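PDB 2JEX: regulatory protein E2 from Bovine papillomavirus type 1, which probably helps initiate viral DNA replication by enhancing E1 binding to DNA, and regulates viral transcription through response elements in the viral genome. Local coordinates for residues L157-M162 and G166-S171. The protein carries 1 engineered substitution. Residues are numbered along the deposited sequence; the frame is centred on the assembly and turned at random.
Sequences LYYCTM and GRIYYS
Tyr-159 and Ile-168 pair through two backbone hydrogen bonds, Tyr-159 N to Ile-168 O at 2.9 Å and Ile-168 N to Tyr-159 O at 2.7 Å, which identifies strands 157-161 and 166-169 as an antiparallel beta hairpin. It forms one border of the antiparallel sheet in the E2 transactivation domain, strand 166-169 being outermost. The strand axes run at 137°, well short of 180°. Beyond the non-hydrogen-bonded pair Tyr-158/Tyr-169 the ladder becomes irregular: Leu-157 O accepts from both Tyr-170 N (3.0 Å) and Ser-171 N (3.2 Å), which approach from the same face of its carbonyl plane.

On the face bearing Tyr-158, Arg-167 and Tyr-169, the extended Arg-167 chain lies across the Tyr-158 ring, with Arg-167 CD 3.4 Å from the ring centroid and almost on its normal, a CH-pi contact. The guanidinium plane is only moderately tilted from that ring; its NH1 forms a salt bridge with Asp-153, whose OD1 also hydrogen-bonds Tyr-169 OH, so one carboxylate ties together both neighbours of Tyr-158. The edge of Tyr-158 points toward the face of Tyr-169 in an offset edge-to-face pair, planes at 64°.

On the other face, the Tyr-159 ring, placed by a chi1 of 63° that sets CG between the backbone N and carbonyl carbon, covers Ile-168, whose CB sits beneath the ring and whose CG2 reaches toward the hydroxyl end.

At the irregular end of the ladder, Val-133 of strand 128-140, two places along the sheet from 157-161, touches both Leu-157 and Tyr-170. The Tyr-170 ring doubles back to Leu-157, presenting a face to its CB, and the closest side-chain approach is Leu-157 CB to Tyr-170 CZ, 3.5 Å.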
ATOM      1  N   LEU A 157       0.414  16.627   3.878  1.00 65.32           N
ATOM      2  CA  LEU A 157      -0.511  15.670   3.304  1.00 65.46           C
ATOM      3  C   LEU A 157      -1.393  15.168   4.434  1.00 65.59           C
ATOM      4  O   LEU A 157      -0.928  14.976   5.558  1.00 65.62           O
ATOM      5  CB  LEU A 157       0.261  14.535   2.648  1.00 65.52           C
ATOM      6  CG  LEU A 157       1.443  14.912   1.751  1.00 65.80           C
ATOM      7  CD1 LEU A 157       2.312  13.675   1.470  1.00 71.44           C
ATOM      8  CD2 LEU A 157       0.958  15.493   0.463  1.00 68.62           C
ATOM      9  N   TYR A 158      -2.671  14.984   4.133  1.00 66.25           N
ATOM     10  CA  TYR A 158      -3.694  14.779   5.154  1.00 67.33           C
ATOM     11  C   TYR A 158      -4.826  13.951   4.571  1.00 68.77           C
ATOM     12  O   TYR A 158      -4.998  13.885   3.349  1.00 68.45           O
ATOM     13  CB  TYR A 158      -4.264  16.134   5.613  1.00 66.91           C
ATOM     14  CG  TYR A 158      -5.075  16.833   4.536  1.00 66.13           C
ATOM     15  CD1 TYR A 158      -6.413  16.493   4.311  1.00 64.84           C
ATOM     16  CD2 TYR A 158      -4.504  17.816   3.728  1.00 70.18           C
ATOM     17  CE1 TYR A 158      -7.154  17.104   3.316  1.00 66.32           C
ATOM     18  CE2 TYR A 158      -5.251  18.456   2.726  1.00 65.95           C
ATOM     19  CZ  TYR A 158      -6.572  18.089   2.529  1.00 66.09           C
ATOM     20  OH  TYR A 158      -7.327  18.692   1.554  1.00 62.50           O
ATOM     21  N   TYR A 159      -5.607  13.345   5.456  1.00 70.92           N
ATOM     22  CA  TYR A 159      -6.867  12.715   5.075  1.00 72.84           C
ATOM     23  C   TYR A 159      -7.952  13.223   6.005  1.00 73.87           C
ATOM     24  O   TYR A 159      -7.666  13.613   7.138  1.00 73.85           O
ATOM     25  CB  TYR A 159      -6.764  11.179   5.127  1.00 72.90           C
ATOM     26  CG  TYR A 159      -6.499  10.602   6.507  1.00 73.49           C
ATOM     27  CD1 TYR A 159      -5.195  10.344   6.937  1.00 74.74           C
ATOM     28  CD2 TYR A 159      -7.550  10.303   7.375  1.00 73.88           C
ATOM     29  CE1 TYR A 159      -4.938   9.818   8.194  1.00 71.16           C
ATOM     30  CE2 TYR A 159      -7.305   9.777   8.640  1.00 76.30           C
ATOM     31  CZ  TYR A 159      -5.992   9.533   9.040  1.00 74.56           C
ATOM     32  OH  TYR A 159      -5.737   9.011  10.289  1.00 75.25           O
ATOM     33  N   CYS A 160      -9.193  13.228   5.527  1.00 75.79           N
ATOM     34  CA  CYS A 160     -10.325  13.610   6.372  1.00 77.75           C
ATOM     35  C   CYS A 160     -11.381  12.517   6.512  1.00 78.94           C
ATOM     36  O   CYS A 160     -11.638  11.756   5.573  1.00 78.42           O
ATOM     37  CB  CYS A 160     -10.954  14.943   5.935  1.00 77.82           C
ATOM     38  SG  CYS A 160     -10.687  15.426   4.214  1.00 80.34           S
ATOM     39  N   THR A 161     -11.966  12.449   7.708  1.00 81.00           N
ATOM     40  CA  THR A 161     -13.008  11.478   8.055  1.00 82.89           C
ATOM     41  C   THR A 161     -14.101  12.196   8.846  1.00 83.92           C
ATOM     42  O   THR A 161     -13.939  13.364   9.216  1.00 84.46           O
ATOM     43  CB  THR A 161     -12.452  10.307   8.910  1.00 83.04           C
ATOM     44  OG1 THR A 161     -12.083  10.790  10.209  1.00 84.87           O
ATOM     45  CG2 THR A 161     -11.234   9.648   8.245  1.00 83.17           C
ATOM     46  N   MET A 162     -15.206  11.508   9.115  1.00 84.75           N
ATOM     47  CA  MET A 162     -16.284  12.117   9.897  1.00 85.58           C
ATOM     48  C   MET A 162     -16.459  11.473  11.279  1.00 85.72           C
ATOM     49  O   MET A 162     -17.554  11.492  11.861  1.00 85.66           O
ATOM     50  CB  MET A 162     -17.595  12.167   9.097  1.00 85.97           C
ATOM     51  CG  MET A 162     -17.487  12.953   7.786  1.00 87.05           C
ATOM     52  SD  MET A 162     -16.802  14.614   7.997  1.00 90.30           S
ATOM     53  CE  MET A 162     -16.051  14.896   6.392  1.00 88.46           C
ATOM     54  N   GLY A 166     -12.288  17.113  10.406  1.00 80.26           N
ATOM     55  CA  GLY A 166     -11.096  17.927  10.201  1.00 79.04           C
ATOM     56  C   GLY A 166     -10.058  17.156   9.403  1.00 78.39           C
ATOM     57  O   GLY A 166     -10.171  15.937   9.234  1.00 78.55           O
ATOM     58  N   ARG A 167      -9.054  17.872   8.905  1.00 77.09           N
ATOM     59  CA  ARG A 167      -7.951  17.261   8.175  1.00 75.79           C
ATOM     60  C   ARG A 167      -6.978  16.618   9.153  1.00 75.36           C
ATOM     61  O   ARG A 167      -6.545  17.258  10.115  1.00 75.78           O
ATOM     62  CB  ARG A 167      -7.229  18.310   7.333  1.00 75.36           C
ATOM     63  CG  ARG A 167      -8.119  19.006   6.323  1.00 73.61           C
ATOM     64  CD  ARG A 167      -7.312  19.910   5.419  1.00 69.62           C
ATOM     65  NE  ARG A 167      -8.164  20.773   4.603  1.00 66.96           N
ATOM     66  CZ  ARG A 167      -7.735  21.519   3.589  1.00 67.34           C
ATOM     67  NH1 ARG A 167      -6.453  21.503   3.240  1.00 60.48           N
ATOM     68  NH2 ARG A 167      -8.596  22.290   2.920  1.00 67.82           N
ATOM     69  N   ILE A 168      -6.649  15.350   8.916  1.00 74.40           N
ATOM     70  CA  ILE A 168      -5.683  14.644   9.760  1.00 73.44           C
ATOM     71  C   ILE A 168      -4.388  14.391   8.989  1.00 72.94           C
ATOM     72  O   ILE A 168      -4.353  13.622   8.025  1.00 72.76           O
ATOM     73  CB  ILE A 168      -6.285  13.360  10.398  1.00 73.55           C
ATOM     74  CG1 ILE A 168      -7.404  13.752  11.371  1.00 72.98           C
ATOM     75  CG2 ILE A 168      -5.213  12.571  11.156  1.00 72.81           C
ATOM     76  CD1 ILE A 168      -8.558  12.776  11.449  1.00 75.17           C
ATOM     77  N   TYR A 169      -3.331  15.069   9.424  1.00 72.35           N
ATOM     78  CA  TYR A 169      -2.068  15.096   8.699  1.00 72.05           C
ATOM     79  C   TYR A 169      -1.208  13.886   8.998  1.00 71.84           C
ATOM     80  O   TYR A 169      -0.983  13.553  10.163  1.00 72.27           O
ATOM     81  CB  TYR A 169      -1.303  16.388   9.005  1.00 72.05           C
ATOM     82  CG  TYR A 169      -2.014  17.630   8.506  1.00 71.75           C
ATOM     83  CD1 TYR A 169      -1.758  18.137   7.230  1.00 69.31           C
ATOM     84  CD2 TYR A 169      -2.956  18.288   9.304  1.00 67.86           C
ATOM     85  CE1 TYR A 169      -2.415  19.259   6.763  1.00 69.65           C
ATOM     86  CE2 TYR A 169      -3.615  19.416   8.847  1.00 67.80           C
ATOM     87  CZ  TYR A 169      -3.340  19.896   7.575  1.00 69.52           C
ATOM     88  OH  TYR A 169      -3.987  21.016   7.118  1.00 71.34           O
ATOM     89  N   TYR A 170      -0.749  13.223   7.936  1.00 71.53           N
ATOM     90  CA  TYR A 170       0.187  12.103   8.059  1.00 71.06           C
ATOM     91  C   TYR A 170       1.595  12.511   7.626  1.00 71.47           C
ATOM     92  O   TYR A 170       2.570  11.817   7.908  1.00 71.82           O
ATOM     93  CB  TYR A 170      -0.312  10.861   7.305  1.00 70.35           C
ATOM     94  CG  TYR A 170      -0.470  10.992   5.798  1.00 69.60           C
ATOM     95  CD1 TYR A 170       0.597  10.715   4.938  1.00 67.86           C
ATOM     96  CD2 TYR A 170      -1.700  11.341   5.232  1.00 68.59           C
ATOM     97  CE1 TYR A 170       0.452  10.811   3.556  1.00 66.92           C
ATOM     98  CE2 TYR A 170      -1.858  11.447   3.848  1.00 65.73           C
ATOM     99  CZ  TYR A 170      -0.778  11.176   3.022  1.00 70.08           C
ATOM    100  OH  TYR A 170      -0.918  11.268   1.662  1.00 71.70           O
ATOM    101  N   SER A 171       1.682  13.651   6.949  1.00 71.67           N
ATOM    102  CA  SER A 171       2.952  14.227   6.549  1.00 71.96           C
ATOM    103  C   SER A 171       2.919  15.721   6.845  1.00 72.00           C
ATOM    104  O   SER A 171       1.856  16.357   6.784  1.00 72.98           O
ATOM    105  CB  SER A 171       3.182  13.980   5.063  1.00 72.24           C
ATOM    106  OG  SER A 171       4.556  14.014   4.729  1.00 74.25           O
TER